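Local coordinates for protein citrate synthase (Thermotoga maritima, PDB 2P2W) that probably catalyses the condensation of oxaloacetate with acetyl-CoA, with uptake of water, to give citrate and CoA, a step of the tricarboxylic acid cycle, at residues 71-76 against 123-128; 115-120 against 194-199; 183-188 against 200-205. One frame throughout, in Å; residues are numbered along the deposited sequence.

Interaction 1. Residues 71-76 against 123-128; sequences RELPAE and PTILAY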
loop_
_atom_site.group_PDB
_atom_site.type_symbol
_atom_site.label_atom_id
_atom_site.label_comp_id
_atom_site.label_asym_id
_atom_site.label_seq_id
_atom_site.Cartn_x
_atom_site.Cartn_y
_atom_site.Cartn_z
ATOM N N ARG A 71 9.943 15.190 -16.528
ATOM C CA ARG A 71 10.669 15.329 -15.264
ATOM C C ARG A 71 10.251 16.449 -14.317
ATOM O O ARG A 71 10.744 16.519 -13.188
ATOM C CB ARG A 71 12.161 15.481 -15.557
ATOM C CG ARG A 71 12.751 14.312 -16.312
ATOM C CD ARG A 71 14.185 14.590 -16.721
ATOM N NE ARG A 71 14.725 13.492 -17.515
ATOM C CZ ARG A 71 15.861 13.553 -18.198
ATOM N NH1 ARG A 71 16.583 14.666 -18.184
ATOM N NH2 ARG A 71 16.268 12.502 -18.901
ATOM N N GLU A 72 9.348 17.319 -14.751
ATOM C CA GLU A 72 8.944 18.445 -13.914
ATOM C C GLU A 72 7.874 18.156 -12.866
ATOM O O GLU A 72 6.977 17.340 -13.078
ATOM C CB GLU A 72 8.452 19.607 -14.788
ATOM C CG GLU A 72 9.468 20.155 -15.775
ATOM C CD GLU A 72 10.718 20.682 -15.098
ATOM O OE1 GLU A 72 10.602 21.276 -14.008
ATOM O OE2 GLU A 72 11.818 20.504 -15.659
ATOM N N LEU A 73 7.987 18.846 -11.734
ATOM C CA LEU A 73 7.004 18.742 -10.663
ATOM C C LEU A 73 6.096 19.955 -10.836
ATOM O O LEU A 73 6.571 21.042 -11.179
ATOM C CB LEU A 73 7.676 18.809 -9.287
ATOM C CG LEU A 73 8.198 17.497 -8.698
ATOM C CD1 LEU A 73 8.804 17.762 -7.326
ATOM C CD2 LEU A 73 7.058 16.495 -8.587
ATOM N N PRO A 74 4.780 19.783 -10.632
ATOM C CA PRO A 74 3.847 20.905 -10.774
ATOM C C PRO A 74 4.249 22.040 -9.835
ATOM O O PRO A 74 4.851 21.800 -8.788
ATOM C CB PRO A 74 2.506 20.285 -10.399
ATOM C CG PRO A 74 2.656 18.870 -10.873
ATOM C CD PRO A 74 4.053 18.523 -10.399
ATOM N N ALA A 75 3.919 23.271 -10.210
ATOM C CA ALA A 75 4.263 24.431 -9.394
ATOM C C ALA A 75 3.740 24.315 -7.964
ATOM O O ALA A 75 4.399 24.749 -7.019
ATOM C CB ALA A 75 3.724 25.699 -10.041
ATOM N N GLU A 76 2.557 23.731 -7.809
ATOM C CA GLU A 76 1.954 23.579 -6.488
ATOM C C GLU A 76 2.756 22.624 -5.607
ATOM O O GLU A 76 2.853 22.820 -4.394
ATOM C CB GLU A 76 0.516 23.077 -6.621
ATOM C CG GLU A 76 0.404 21.638 -7.083
ATOM C CD GLU A 76 -0.925 21.349 -7.749
ATOM O OE1 GLU A 76 -1.811 22.231 -7.713
ATOM O OE2 GLU A 76 -1.081 20.245 -8.314
ATOM N N PRO A 123 13.201 10.782 -9.821
ATOM C CA PRO A 123 14.492 11.399 -9.488
ATOM C C PRO A 123 14.401 12.877 -9.117
ATOM O O PRO A 123 15.186 13.377 -8.314
ATOM C CB PRO A 123 15.322 11.177 -10.759
ATOM C CG PRO A 123 14.733 9.925 -11.338
ATOM C CD PRO A 123 13.252 10.171 -11.161
ATOM N N THR A 124 13.448 13.577 -9.719
ATOM C CA THR A 124 13.266 14.995 -9.444
ATOM C C THR A 124 12.771 15.170 -8.013
ATOM O O THR A 124 13.219 16.062 -7.295
ATOM C CB THR A 124 12.257 15.616 -10.420
ATOM O OG1 THR A 124 12.707 15.391 -11.762
ATOM C CG2 THR A 124 12.127 17.119 -10.175
ATOM N N ILE A 125 11.843 14.312 -7.603
ATOM C CA ILE A 125 11.309 14.369 -6.246
ATOM C C ILE A 125 12.448 14.177 -5.250
ATOM O O ILE A 125 12.594 14.954 -4.306
ATOM C CB ILE A 125 10.245 13.268 -6.012
ATOM C CG1 ILE A 125 8.981 13.590 -6.814
ATOM C CG2 ILE A 125 9.913 13.156 -4.525
ATOM C CD1 ILE A 125 7.952 12.472 -6.807
ATOM N N LEU A 126 13.257 13.145 -5.473
ATOM C CA LEU A 126 14.376 12.845 -4.585
ATOM C C LEU A 126 15.444 13.930 -4.585
ATOM O O LEU A 126 15.894 14.361 -3.525
ATOM C CB LEU A 126 15.018 11.508 -4.970
ATOM C CG LEU A 126 14.107 10.277 -4.966
ATOM C CD1 LEU A 126 14.935 9.030 -5.254
ATOM C CD2 LEU A 126 13.412 10.152 -3.615
ATOM N N ALA A 127 15.856 14.369 -5.772
ATOM C CA ALA A 127 16.888 15.392 -5.872
ATOM C C ALA A 127 16.441 16.710 -5.244
ATOM O O ALA A 127 17.191 17.328 -4.484
ATOM C CB ALA A 127 17.277 15.601 -7.331
ATOM N N TYR A 128 15.219 17.136 -5.551
ATOM C CA TYR A 128 14.694 18.379 -4.996
ATOM C C TYR A 128 14.647 18.354 -3.475
ATOM O O TYR A 128 15.007 19.336 -2.823
ATOM C CB TYR A 128 13.283 18.650 -5.518
ATOM C CG TYR A 128 13.209 19.312 -6.882
ATOM C CD1 TYR A 128 14.328 19.407 -7.710
ATOM C CD2 TYR A 128 12.001 19.825 -7.348
ATOM C CE1 TYR A 128 14.239 20.001 -8.978
ATOM C CE2 TYR A 128 11.900 20.413 -8.603
ATOM C CZ TYR A 128 13.018 20.499 -9.413
ATOM O OH TYR A 128 12.898 21.073 -10.656
HETATM O O HOH W 1 10.298 20.621 -11.562
#

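Interaction 2. Residues 115-120 against 194-199; sequences AIRVAS and DLYSCI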
loop_
_atom_site.group_PDB
_atom_site.type_symbol
_atom_site.label_atom_id
_atom_site.label_comp_id
_atom_site.label_asym_id
_atom_site.label_seq_id
_atom_site.Cartn_x
_atom_site.Cartn_y
_atom_site.Cartn_z
ATOM N N ALA A 115 2.344 5.553 -16.174
ATOM C CA ALA A 115 3.488 4.878 -15.567
ATOM C C ALA A 115 4.778 5.549 -16.019
ATOM O O ALA A 115 5.676 5.792 -15.217
ATOM C CB ALA A 115 3.502 3.401 -15.963
ATOM N N ILE A 116 4.861 5.841 -17.316
ATOM C CA ILE A 116 6.034 6.492 -17.886
ATOM C C ILE A 116 6.284 7.851 -17.231
ATOM O O ILE A 116 7.421 8.186 -16.883
ATOM C CB ILE A 116 5.863 6.683 -19.415
ATOM C CG1 ILE A 116 5.820 5.311 -20.100
ATOM C CG2 ILE A 116 6.998 7.546 -19.975
ATOM C CD1 ILE A 116 5.501 5.362 -21.595
ATOM N N ARG A 117 5.218 8.630 -17.059
ATOM C CA ARG A 117 5.339 9.954 -16.456
ATOM C C ARG A 117 5.758 9.906 -14.987
ATOM O O ARG A 117 6.631 10.662 -14.559
ATOM C CB ARG A 117 4.018 10.721 -16.594
ATOM C CG ARG A 117 4.037 12.109 -15.965
ATOM C CD ARG A 117 2.999 13.015 -16.611
ATOM N NE ARG A 117 1.653 12.446 -16.561
ATOM C CZ ARG A 117 0.941 12.296 -15.447
ATOM N NH1 ARG A 117 1.444 12.674 -14.277
ATOM N NH2 ARG A 117 -0.277 11.773 -15.503
ATOM N N VAL A 118 5.145 9.016 -14.213
ATOM C CA VAL A 118 5.484 8.913 -12.798
ATOM C C VAL A 118 6.939 8.466 -12.619
ATOM O O VAL A 118 7.658 9.005 -11.784
ATOM C CB VAL A 118 4.523 7.936 -12.054
ATOM C CG1 VAL A 118 4.782 6.507 -12.486
ATOM C CG2 VAL A 118 4.687 8.091 -10.550
ATOM N N ALA A 119 7.377 7.493 -13.412
ATOM C CA ALA A 119 8.753 7.024 -13.320
ATOM C C ALA A 119 9.734 8.150 -13.664
ATOM O O ALA A 119 10.794 8.276 -13.049
ATOM C CB ALA A 119 8.964 5.847 -14.252
ATOM N N SER A 120 9.373 8.968 -14.649
ATOM C CA SER A 120 10.234 10.069 -15.076
ATOM C C SER A 120 10.454 11.133 -14.006
ATOM O O SER A 120 11.509 11.762 -13.971
ATOM C CB SER A 120 9.659 10.739 -16.330
ATOM O OG SER A 120 9.541 9.812 -17.398
ATOM N N ASP A 194 -6.320 3.637 -8.349
ATOM C CA ASP A 194 -5.429 4.354 -9.262
ATOM C C ASP A 194 -3.974 3.899 -9.167
ATOM O O ASP A 194 -3.551 3.324 -8.161
ATOM C CB ASP A 194 -5.497 5.854 -8.994
ATOM C CG ASP A 194 -5.012 6.205 -7.613
ATOM O OD1 ASP A 194 -5.821 6.123 -6.662
ATOM O OD2 ASP A 194 -3.817 6.537 -7.477
ATOM N N LEU A 195 -3.206 4.181 -10.217
ATOM C CA LEU A 195 -1.803 3.783 -10.267
ATOM C C LEU A 195 -0.957 4.368 -9.131
ATOM O O LEU A 195 -0.054 3.702 -8.619
ATOM C CB LEU A 195 -1.193 4.172 -11.620
ATOM C CG LEU A 195 0.216 3.640 -11.917
ATOM C CD1 LEU A 195 0.209 2.116 -11.917
ATOM C CD2 LEU A 195 0.673 4.153 -13.270
ATOM N N TYR A 196 -1.240 5.604 -8.731
ATOM C CA TYR A 196 -0.471 6.222 -7.652
ATOM C C TYR A 196 -0.673 5.461 -6.346
ATOM O O TYR A 196 0.280 5.231 -5.598
ATOM C CB TYR A 196 -0.876 7.687 -7.484
ATOM C CG TYR A 196 -0.816 8.445 -8.785
ATOM C CD1 TYR A 196 0.387 8.574 -9.483
ATOM C CD2 TYR A 196 -1.970 8.987 -9.349
ATOM C CE1 TYR A 196 0.438 9.223 -10.717
ATOM C CE2 TYR A 196 -1.931 9.637 -10.581
ATOM C CZ TYR A 196 -0.726 9.750 -11.259
ATOM O OH TYR A 196 -0.692 10.378 -12.486
ATOM N N SER A 197 -1.914 5.064 -6.082
ATOM C CA SER A 197 -2.223 4.309 -4.876
ATOM C C SER A 197 -1.457 2.989 -4.861
ATOM O O SER A 197 -0.928 2.582 -3.822
ATOM C CB SER A 197 -3.726 4.038 -4.780
ATOM O OG SER A 197 -4.443 5.232 -4.519
ATOM N N CYS A 198 -1.401 2.315 -6.008
ATOM C CA CYS A 198 -0.679 1.051 -6.096
ATOM C C CYS A 198 0.792 1.281 -5.747
ATOM O O CYS A 198 1.380 0.540 -4.960
ATOM C CB CYS A 198 -0.775 0.470 -7.511
ATOM S SG CYS A 198 -2.460 0.160 -8.087
ATOM N N ILE A 199 1.377 2.321 -6.336
ATOM C CA ILE A 199 2.781 2.647 -6.104
ATOM C C ILE A 199 3.078 3.018 -4.649
ATOM O O ILE A 199 4.075 2.565 -4.077
ATOM C CB ILE A 199 3.230 3.790 -7.049
ATOM C CG1 ILE A 199 3.087 3.324 -8.503
ATOM C CG2 ILE A 199 4.678 4.191 -6.751
ATOM C CD1 ILE A 199 3.336 4.413 -9.549
#

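Interaction 3. Residues 183-188 against 200-205; sequences FAALVI and VGALGA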
loop_
_atom_site.group_PDB
_atom_site.type_symbol
_atom_site.label_atom_id
_atom_site.label_comp_id
_atom_site.label_asym_id
_atom_site.label_seq_id
_atom_site.Cartn_x
_atom_site.Cartn_y
_atom_site.Cartn_z
ATOM N N PHE A 183 3.797 -7.278 -5.070
ATOM C CA PHE A 183 2.555 -7.922 -4.661
ATOM C C PHE A 183 1.609 -6.911 -4.011
ATOM O O PHE A 183 0.398 -6.957 -4.235
ATOM C CB PHE A 183 2.842 -9.077 -3.699
ATOM C CG PHE A 183 1.642 -9.940 -3.414
ATOM C CD1 PHE A 183 0.822 -10.380 -4.455
ATOM C CD2 PHE A 183 1.351 -10.342 -2.118
ATOM C CE1 PHE A 183 -0.268 -11.209 -4.206
ATOM C CE2 PHE A 183 0.259 -11.175 -1.855
ATOM C CZ PHE A 183 -0.550 -11.609 -2.905
ATOM N N ALA A 184 2.160 -6.006 -3.203
ATOM C CA ALA A 184 1.351 -4.975 -2.548
ATOM C C ALA A 184 0.672 -4.114 -3.619
ATOM O O ALA A 184 -0.507 -3.777 -3.513
ATOM C CB ALA A 184 2.234 -4.104 -1.650
ATOM N N ALA A 185 1.428 -3.762 -4.652
ATOM C CA ALA A 185 0.889 -2.954 -5.742
ATOM C C ALA A 185 -0.230 -3.708 -6.451
ATOM O O ALA A 185 -1.225 -3.109 -6.867
ATOM C CB ALA A 185 1.999 -2.602 -6.737
ATOM N N LEU A 186 -0.066 -5.022 -6.593
ATOM C CA LEU A 186 -1.077 -5.836 -7.265
ATOM C C LEU A 186 -2.357 -5.963 -6.444
ATOM O O LEU A 186 -3.457 -5.907 -6.995
ATOM C CB LEU A 186 -0.521 -7.230 -7.580
ATOM C CG LEU A 186 0.601 -7.283 -8.622
ATOM C CD1 LEU A 186 1.008 -8.736 -8.864
ATOM C CD2 LEU A 186 0.128 -6.631 -9.922
ATOM N N VAL A 187 -2.220 -6.146 -5.133
ATOM C CA VAL A 187 -3.396 -6.258 -4.272
ATOM C C VAL A 187 -4.217 -4.977 -4.384
ATOM O O VAL A 187 -5.439 -5.015 -4.550
ATOM C CB VAL A 187 -2.999 -6.480 -2.791
ATOM C CG1 VAL A 187 -4.235 -6.361 -1.893
ATOM C CG2 VAL A 187 -2.378 -7.862 -2.631
ATOM N N ILE A 188 -3.534 -3.839 -4.309
ATOM C CA ILE A 188 -4.204 -2.553 -4.414
ATOM C C ILE A 188 -4.772 -2.377 -5.819
ATOM O O ILE A 188 -5.902 -1.920 -5.985
ATOM C CB ILE A 188 -3.227 -1.404 -4.084
ATOM C CG1 ILE A 188 -2.813 -1.509 -2.614
ATOM C CG2 ILE A 188 -3.881 -0.050 -4.378
ATOM C CD1 ILE A 188 -1.623 -0.656 -2.229
ATOM N N VAL A 200 2.218 3.834 -4.046
ATOM C CA VAL A 200 2.416 4.245 -2.662
ATOM C C VAL A 200 2.395 3.050 -1.709
ATOM O O VAL A 200 3.115 3.034 -0.709
ATOM C CB VAL A 200 1.361 5.294 -2.252
ATOM C CG1 VAL A 200 1.408 5.546 -0.755
ATOM C CG2 VAL A 200 1.635 6.590 -3.003
ATOM N N GLY A 201 1.577 2.048 -2.017
ATOM C CA GLY A 201 1.538 0.859 -1.183
ATOM C C GLY A 201 2.819 0.062 -1.388
ATOM O O GLY A 201 3.409 -0.449 -0.432
ATOM N N ALA A 202 3.254 -0.041 -2.640
ATOM C CA ALA A 202 4.482 -0.767 -2.969
ATOM C C ALA A 202 5.671 -0.123 -2.248
ATOM O O ALA A 202 6.546 -0.813 -1.722
ATOM C CB ALA A 202 4.710 -0.755 -4.477
ATOM N N LEU A 203 5.693 1.204 -2.228
ATOM C CA LEU A 203 6.760 1.938 -1.557
ATOM C C LEU A 203 6.807 1.549 -0.083
ATOM O O LEU A 203 7.881 1.328 0.474
ATOM C CB LEU A 203 6.527 3.448 -1.690
ATOM C CG LEU A 203 6.762 4.037 -3.088
ATOM C CD1 LEU A 203 6.220 5.458 -3.156
ATOM C CD2 LEU A 203 8.257 4.010 -3.400
ATOM N N GLY A 204 5.636 1.471 0.541
ATOM C CA GLY A 204 5.562 1.109 1.946
ATOM C C GLY A 204 6.164 -0.258 2.219
ATOM O O GLY A 204 6.852 -0.455 3.221
ATOM N N ALA A 205 5.901 -1.206 1.325
ATOM C CA ALA A 205 6.428 -2.559 1.467
ATOM C C ALA A 205 7.934 -2.606 1.210
ATOM O O ALA A 205 8.678 -3.277 1.930
ATOM C CB ALA A 205 5.716 -3.497 0.505
#

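Interaction 1. Residues 71-76 against 123-128
T124 and R71 make the direct polar link between the loop 71-74 and helix 110-133. The hydroxyl OG1 of T124 donates to the backbone O of R71 at 2.7 Å. The bond lies in the carbonyl plane, on a lone pair, with a C=O...donor angle of 139°. The chi1 of T124 (-57°) puts OG1 beside its own backbone N and turns it to the loop. The R71 side chain runs the other way. It is extended from CG to NE, and its NH2 is hydrogen-bonded to L145 O.

A second polar link passes through water 1. The water donates to E72 OE1 at 2.6 Å and accepts from L73 N at 2.9 Å. It also pairs with Y128 OH at 2.8 Å. The bend at chi2 (-60°) turns the E72 carboxylate back to this water. E72 OE1 and Y128 OH themselves stay 4.1 Å apart.

The apolar part is carried by L73. Its two methyls divide the work. L73 CD1 lies 3.8 Å from Y128 CD2, approaching the ring obliquely. L73 CD2 lies 3.9 Å from I125 CG1, and the two side chains cross at about a right angle. One turn back on the helix, T124 CG2 sits over the centre of one face of the Y128 ring, 3.5 Å above its plane.

P141 also touches the side chains of R71, E72 and Y128. The polar links use R71 O and L73 N of the loop backbone, with the E72 carboxylate sharing the water. L73 adds the apolar packing, so the link depends on both.

Interaction 2. Residues 115-120 against 194-199
The segments 115-120 and 195-199, from helices 110-133 and 195-207, run in broadly the same direction with a crossing angle of -48°, and their axes come no closer than 11.5 Å. Side chains therefore bridge the gap. A115 and L195 meet at the start of both segments. The L195 methyl CD2 reaches the helix backbone, 3.6 Å from A115 N, and lies 4.0 Å from A115 CB. Further along, V118 and I199 point at each other tip to tip, with V118 CG1 3.9 Å from I199 CD1. The V118 chi1 of 70° sets CG1 between its own N and carbonyl carbon, and both methyls touch I199 CD1. V118 CG2 also faces the edge of the Y196 ring, near its plane.

At the partly exposed side, R117 NH2 makes a weak hydrogen bond to Y196 OH, 3.3 Å long with an N-H...O angle of 139°. The R117 chain bends at chi3, and its guanidinium meets the hydroxyl obliquely.

The helix of Y196 begins with a capped turn. D194 is the N-cap and OD2 accepts from S197 N, from above the carboxylate plane. OD1 accepts from S197 OG and forms a salt bridge with K207 of the second subunit.

W50 of helix 42-51 and T330 of helix 317-337 also touch A115. The arrangement is side-chain-mediated helix packing in the largely alpha-helical citrate synthase fold, with the capped start of helix 195-207 at the dimer interface.

Interaction 3. Residues 183-188 against 200-205
This is close packing of two roughly antiparallel helices in the buried interior, where helix 180-189 meets helix 195-207 after a short connection. The two segments form a helical hairpin. Their axes come within 7.6 Å, with 149° between their directions. No hydrogen bond crosses between them.

Small residues make this approach possible. A185 and A202 have the nearest CA atoms, 5.0 Å apart, and their CB methyls meet at 4.0 Å. A184 CB points into the other helix. A184 CB lies 4.1 Å from A205 CB and 4.0 Å from G201 O, so this methyl sits against the turn 201-205 of the partner. The hydrogen bond from A205 N to G201 O closes that same turn.

I188 is the large side chain at the contact. Its CG1 is anti to the carbonyl carbon (chi1 -65°), and chi2 of 166° extends the chain to CD1. I188 CD1 lies 3.7 Å from G201 CA. G201 has no side chain, and the methyl rests directly on its CA. The rest is alanine methyl against alanine methyl, with A184 CB also on the backbone of G201 and A202. All six touching residues are buried.

The same helices form part of the dimer interface. I188 also packs on G201 of the second subunit, while G204 O and A205 O accept hydrogen bonds from S193 and T191 of that subunit. Within the chain, W329 of helix 317-337 touches A202, L94 of helix 90-98 touches L203, and strand 10-14 lies against F183 and L186 through I11.

Interactions 1 and 2 share helix 110-133, and interactions 2 and 3 share helix 195-207, so the three contacts form a chain of neighbours. R71 CG touches S120 O between the first two. C198 O meets A185 CB between the last two. Interactions 1 and 3 do not touch; their centres are about 22 Å apart. Interaction 1 is mostly buried but has an exposed rim at E72, and it joins a hydroxyl bond and a water to the packing of L73. Interaction 2 is mostly apolar, with a weak polar bond at its partly exposed side. Interaction 3 is wholly buried and apolar, with its helices closer together. Interactions 2 and 3 both touch the second subunit.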